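Local structure of ribonuclease mar1, putative (Trypanosoma cruzi, 1YZV) at residues K14-C19 with Q179-A184; K20-C25 with E111-W116. The protein is of unknown function but belongs to the isochorismatase superfamily and is putatively a ribonuclease of the mar1 type. One frame throughout, in Å; residues are numbered along the deposited sequence.

Contact 1: residues K14-C19 with Q179-A184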
loop_
_atom_site.group_PDB
_atom_site.type_symbol
_atom_site.label_atom_id
_atom_site.label_comp_id
_atom_site.label_asym_id
_atom_site.label_seq_id
_atom_site.Cartn_x
_atom_site.Cartn_y
_atom_site.Cartn_z
ATOM N N LYS A 14 -4.072 20.652 9.952
ATOM C CA LYS A 14 -4.137 22.105 9.835
ATOM C C LYS A 14 -3.114 22.729 10.785
ATOM O O LYS A 14 -2.630 22.088 11.770
ATOM C CB LYS A 14 -5.531 22.614 10.201
ATOM C CG LYS A 14 -6.629 22.189 9.203
ATOM C CD LYS A 14 -7.996 22.776 9.540
ATOM C CE LYS A 14 -9.046 22.383 8.498
ATOM N NZ LYS A 14 -10.447 22.728 8.931
ATOM N N HIS A 15 -2.784 23.978 10.484
ATOM C CA HIS A 15 -1.924 24.772 11.317
ATOM C C HIS A 15 -2.542 24.871 12.704
ATOM O O HIS A 15 -3.786 24.944 12.838
ATOM C CB HIS A 15 -1.746 26.174 10.711
ATOM C CG HIS A 15 -0.709 26.980 11.401
ATOM N ND1 HIS A 15 -0.952 27.634 12.594
ATOM C CD2 HIS A 15 0.594 27.195 11.110
ATOM C CE1 HIS A 15 0.163 28.214 13.004
ATOM N NE2 HIS A 15 1.127 27.918 12.146
ATOM N N TYR A 16 -1.678 24.845 13.724
ATOM C CA TYR A 16 -2.128 24.785 15.084
ATOM C C TYR A 16 -3.103 25.880 15.482
ATOM O O TYR A 16 -3.907 25.669 16.417
ATOM C CB TYR A 16 -0.968 24.745 16.083
ATOM C CG TYR A 16 -0.102 25.984 16.141
ATOM C CD1 TYR A 16 -0.490 27.101 16.882
ATOM C CD2 TYR A 16 1.132 26.015 15.504
ATOM C CE1 TYR A 16 0.296 28.266 16.927
ATOM C CE2 TYR A 16 1.954 27.147 15.580
ATOM C CZ TYR A 16 1.546 28.265 16.344
ATOM O OH TYR A 16 2.344 29.404 16.363
ATOM N N GLY A 17 -3.035 27.047 14.841
ATOM C CA GLY A 17 -4.012 28.093 15.159
ATOM C C GLY A 17 -5.383 27.948 14.513
ATOM O O GLY A 17 -6.310 28.674 14.821
ATOM N N SER A 18 -5.490 27.080 13.528
ATOM C CA SER A 18 -6.714 26.886 12.789
ATOM C C SER A 18 -7.813 26.172 13.620
ATOM O O SER A 18 -8.999 26.295 13.381
ATOM C CB SER A 18 -6.350 26.060 11.542
ATOM O OG SER A 18 -7.297 26.196 10.528
ATOM N N CYS A 19 -7.385 25.277 14.479
ATOM C CA CYS A 19 -8.274 24.451 15.260
ATOM C C CYS A 19 -7.441 23.962 16.417
ATOM O O CYS A 19 -6.218 24.159 16.431
ATOM C CB CYS A 19 -8.801 23.296 14.426
ATOM S SG CYS A 19 -7.526 22.125 13.778
ATOM N N GLN A 179 4.063 19.735 10.062
ATOM C CA GLN A 179 2.671 19.929 9.584
ATOM C C GLN A 179 1.875 20.959 10.386
ATOM O O GLN A 179 1.113 21.761 9.818
ATOM C CB GLN A 179 1.872 18.613 9.562
ATOM C CG GLN A 179 2.269 17.670 8.444
ATOM C CD GLN A 179 1.687 16.257 8.660
ATOM O OE1 GLN A 179 0.525 16.125 8.968
ATOM N NE2 GLN A 179 2.516 15.235 8.538
ATOM N N LEU A 180 2.046 20.941 11.697
ATOM C CA LEU A 180 1.324 21.853 12.575
ATOM C C LEU A 180 1.865 23.262 12.443
ATOM O O LEU A 180 1.149 24.181 12.748
ATOM C CB LEU A 180 1.384 21.405 14.030
ATOM C CG LEU A 180 0.569 20.165 14.312
ATOM C CD1 LEU A 180 1.077 19.444 15.595
ATOM C CD2 LEU A 180 -0.942 20.523 14.378
ATOM N N LEU A 181 3.170 23.407 12.166
ATOM C CA LEU A 181 3.815 24.716 12.060
ATOM C C LEU A 181 3.811 25.383 10.689
ATOM O O LEU A 181 3.815 26.621 10.616
ATOM C CB LEU A 181 5.250 24.667 12.571
ATOM C CG LEU A 181 5.467 24.882 14.070
ATOM C CD1 LEU A 181 4.595 23.980 14.938
ATOM C CD2 LEU A 181 6.865 24.571 14.310
ATOM N N LYS A 182 4.052 24.600 9.638
ATOM C CA LYS A 182 3.995 25.050 8.227
ATOM C C LYS A 182 5.080 25.984 7.667
ATOM O O LYS A 182 5.292 25.987 6.443
ATOM C CB LYS A 182 2.594 25.587 7.837
ATOM C CG LYS A 182 1.507 24.526 8.162
ATOM C CD LYS A 182 0.365 24.446 7.209
ATOM C CE LYS A 182 -0.603 23.249 7.577
ATOM N NZ LYS A 182 -0.130 21.748 7.530
ATOM N N ASP A 183 5.831 26.659 8.526
ATOM C CA ASP A 183 6.705 27.730 8.112
ATOM C C ASP A 183 7.722 28.003 9.248
ATOM O O ASP A 183 7.351 28.102 10.422
ATOM C CB ASP A 183 5.804 28.949 7.754
ATOM C CG ASP A 183 6.550 30.106 7.112
ATOM O OD1 ASP A 183 7.633 30.500 7.606
ATOM O OD2 ASP A 183 5.961 30.733 6.206
ATOM N N ALA A 184 9.015 28.091 8.906
ATOM C CA ALA A 184 10.047 28.376 9.888
ATOM C C ALA A 184 9.952 29.741 10.512
ATOM O O ALA A 184 10.638 30.003 11.511
ATOM C CB ALA A 184 11.470 28.194 9.265
#

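Contact 2: residues K20-C25 with E111-W116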
loop_
_atom_site.group_PDB
_atom_site.type_symbol
_atom_site.label_atom_id
_atom_site.label_comp_id
_atom_site.label_asym_id
_atom_site.label_seq_id
_atom_site.Cartn_x
_atom_site.Cartn_y
_atom_site.Cartn_z
ATOM N N LYS A 20 -8.082 23.376 17.406
ATOM C CA LYS A 20 -7.364 22.745 18.485
ATOM C C LYS A 20 -6.997 21.277 18.158
ATOM O O LYS A 20 -7.648 20.645 17.315
ATOM C CB LYS A 20 -8.208 22.841 19.715
ATOM C CG LYS A 20 -7.521 22.494 20.978
ATOM C CD LYS A 20 -8.170 23.313 22.114
ATOM C CE LYS A 20 -7.766 22.748 23.464
ATOM N NZ LYS A 20 -8.345 23.551 24.599
ATOM N N THR A 21 -5.811 20.869 18.646
ATOM C CA THR A 21 -5.259 19.533 18.407
ATOM C C THR A 21 -5.150 18.772 19.724
ATOM O O THR A 21 -4.708 19.352 20.717
ATOM C CB THR A 21 -3.809 19.644 17.810
ATOM O OG1 THR A 21 -3.872 20.447 16.639
ATOM C CG2 THR A 21 -3.238 18.300 17.434
ATOM N N ALA A 22 -5.612 17.517 19.752
ATOM C CA ALA A 22 -5.467 16.652 20.951
ATOM C C ALA A 22 -4.362 15.653 20.678
ATOM O O ALA A 22 -4.289 15.053 19.602
ATOM C CB ALA A 22 -6.766 15.912 21.263
ATOM N N PHE A 23 -3.477 15.520 21.649
ATOM C CA PHE A 23 -2.445 14.529 21.626
ATOM C C PHE A 23 -2.930 13.365 22.494
ATOM O O PHE A 23 -3.084 13.493 23.714
ATOM C CB PHE A 23 -1.126 15.136 22.127
ATOM C CG PHE A 23 -0.531 16.137 21.181
ATOM C CD1 PHE A 23 0.313 15.730 20.148
ATOM C CD2 PHE A 23 -0.810 17.481 21.319
ATOM C CE1 PHE A 23 0.779 16.635 19.238
ATOM C CE2 PHE A 23 -0.424 18.378 20.333
ATOM C CZ PHE A 23 0.411 17.975 19.334
ATOM N N PHE A 24 -3.197 12.242 21.836
ATOM C CA PHE A 24 -3.651 11.009 22.502
ATOM C C PHE A 24 -2.507 10.022 22.688
ATOM O O PHE A 24 -2.088 9.356 21.742
ATOM C CB PHE A 24 -4.730 10.321 21.699
ATOM C CG PHE A 24 -6.130 10.861 21.914
ATOM C CD1 PHE A 24 -6.361 12.163 22.305
ATOM C CD2 PHE A 24 -7.230 10.033 21.723
ATOM C CE1 PHE A 24 -7.645 12.604 22.564
ATOM C CE2 PHE A 24 -8.513 10.470 21.952
ATOM C CZ PHE A 24 -8.727 11.773 22.349
ATOM N N CYS A 25 -2.074 9.912 23.940
ATOM C CA CYS A 25 -1.007 9.032 24.387
ATOM C C CYS A 25 -1.629 7.740 24.967
ATOM O O CYS A 25 -2.144 7.712 26.076
ATOM C CB CYS A 25 -0.205 9.766 25.453
ATOM S SG CYS A 25 1.184 8.864 26.161
ATOM N N GLU A 111 -10.530 19.453 16.207
ATOM C CA GLU A 111 -10.777 18.869 14.904
ATOM C C GLU A 111 -9.852 17.719 14.561
ATOM O O GLU A 111 -10.181 16.926 13.681
ATOM C CB GLU A 111 -10.619 19.917 13.804
ATOM C CG GLU A 111 -11.742 20.928 13.729
ATOM C CD GLU A 111 -11.519 21.981 12.618
ATOM O OE1 GLU A 111 -10.816 21.677 11.615
ATOM O OE2 GLU A 111 -12.064 23.098 12.764
ATOM N N GLN A 112 -8.691 17.660 15.212
ATOM C CA GLN A 112 -7.632 16.731 14.840
ATOM C C GLN A 112 -6.891 16.180 16.046
ATOM O O GLN A 112 -6.738 16.846 17.055
ATOM C CB GLN A 112 -6.689 17.367 13.830
ATOM C CG GLN A 112 -5.906 18.567 14.380
ATOM C CD GLN A 112 -5.328 19.457 13.301
ATOM O OE1 GLN A 112 -5.749 19.426 12.120
ATOM N NE2 GLN A 112 -4.313 20.259 13.695
ATOM N N VAL A 113 -6.569 14.889 15.956
ATOM C CA VAL A 113 -5.951 14.131 17.043
ATOM C C VAL A 113 -4.704 13.507 16.478
ATOM O O VAL A 113 -4.727 12.963 15.348
ATOM C CB VAL A 113 -6.935 13.049 17.549
ATOM C CG1 VAL A 113 -6.220 12.027 18.455
ATOM C CG2 VAL A 113 -8.220 13.739 18.264
ATOM N N VAL A 114 -3.613 13.698 17.200
ATOM C CA VAL A 114 -2.366 13.022 16.967
ATOM C C VAL A 114 -2.327 11.856 17.950
ATOM O O VAL A 114 -2.356 12.051 19.178
ATOM C CB VAL A 114 -1.172 13.970 17.185
ATOM C CG1 VAL A 114 0.147 13.222 17.156
ATOM C CG2 VAL A 114 -1.200 15.081 16.134
ATOM N N LEU A 115 -2.227 10.646 17.408
ATOM C CA LEU A 115 -2.421 9.401 18.179
ATOM C C LEU A 115 -1.195 8.492 18.091
ATOM O O LEU A 115 -0.679 8.226 16.999
ATOM C CB LEU A 115 -3.647 8.651 17.661
ATOM C CG LEU A 115 -3.990 7.221 18.157
ATOM C CD1 LEU A 115 -4.245 7.208 19.695
ATOM C CD2 LEU A 115 -5.245 6.694 17.388
ATOM N N TRP A 116 -0.770 7.973 19.237
ATOM C CA TRP A 116 0.340 7.012 19.281
ATOM C C TRP A 116 0.311 6.203 20.579
ATOM O O TRP A 116 -0.451 6.515 21.474
ATOM C CB TRP A 116 1.710 7.729 19.121
ATOM C CG TRP A 116 2.156 8.466 20.309
ATOM C CD1 TRP A 116 3.040 7.993 21.256
ATOM C CD2 TRP A 116 1.548 9.636 20.897
ATOM N NE1 TRP A 116 3.076 8.827 22.339
ATOM C CE2 TRP A 116 2.229 9.879 22.129
ATOM C CE3 TRP A 116 0.653 10.610 20.429
ATOM C CZ2 TRP A 116 1.917 10.973 22.970
ATOM C CZ3 TRP A 116 0.359 11.701 21.263
ATOM C CH2 TRP A 116 0.994 11.870 22.521
#

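Contact 1: residues K14-C19 with Q179-A184
The C-terminal end of helix 173-181 is where residues 14-19, the loop leading into the first strand of the isochorismatase-type parallel sheet, dock through Tyr16 and His15 onto Leu180. Tyr16 N donates to Leu180 O (3.1 Å, 156° at the hydrogen), lying in the carbonyl plane on a lone pair. The same oxygen receives a CA-H...O contact from His15 CA and sits over one face of the imidazole, offset toward its rim, so amide, CA and ring meet one carbonyl. With CG anti to the backbone N (chi1 -171°), the His15 ring brings CD2 to 3.3 Å from Leu181 O, near the ring plane. Its rotation is fixed from two sides: Gly17 N donates almost straight to His15 ND1 (3.1 Å, 175°), though tilted from the ring plane, and His15 NE2 and Tyr16 OH bond to Asp186 OD2 and OD1, respectively. His15 CE1 lies over a face of the tyrosine ring, while Leu181 CD1 approaches Tyr16 CD2 at 4.1 Å. Lys182 leaves the helix with positive phi. Its chain, bent at chi2 and chi4, turns back toward the helix end, passing CE within 3.7 Å of His15 N, and its NZ bonds to Leu13 O and, at 2.6 Å, to Gln179 O.

Contact 2: residues K20-C25 with E111-W116
Phe23 sits across from Val114 in a parallel pairing of strands 20-26 and 110-118, adjacent at the middle of the isochorismatase family's six-stranded parallel sheet; the segment axes approach to 4.7 Å at 21°. Ala22 and Phe24 bond with both N and O: Ala22 N to Gln112 O, Val114 N to Ala22 O (2.8 Å), Phe24 N to Val114 O and Trp116 N to Phe24 O. Glu111 N to Lys20 O is weak. On the face of Ala22, Val113 CG1 makes a CH-pi contact over the Phe24 ring, 3.9 Å from its centroid, and Leu115 CD1 meets Phe24 CB. On the other face, Gln112 NE2 donates to Thr21 OG1 (3.0 Å, 165°), which lies in the amide plane, and Val114 CB rests against Phe23 CD1 at 3.8 Å. Trp116 has CG between its backbone N and carbonyl carbon (chi1 75°), folding the indole across the neighbouring strand: Phe24 O (3.3 Å from Trp116 CE3) and Cys25 CA lie over one face, Phe23 CB abuts the edge, Cys25 CB is 3.5 Å from Trp116 CZ2, and Cys25 SG makes an oblique sulfur-aromatic contact. Farther out, Phe49 of helix 39-56 meets the Trp116 and Phe23 rings, Leu180 and Ile176 of helix 173-181 cover Thr21 and Val114, and strand 61-68 bonds to the other edge of strand 20-26.

How the contacts relate
Contact 2 is core, centred about 6 Å from the centre of the chain and touched by no other subunit; contact 1 is partly buried, its centre about 17 Å out, and its helix end also packs on the second subunit. Contact 2 buries 593 Å², twice the 293 Å² of contact 1, through regular strand bonds and apolar side chains, whereas contact 1 has one backbone bond across it, with other polar bonds made within each segment or to neighbours. Their centres are about 14 Å apart, and they share a border: Lys14 NZ forms a salt bridge with Glu111 OE1 (2.9 Å), and Leu180 packs on Gln112. Helix 173-181 thus serves both, its end gripped by the loop and its side covering the sheet.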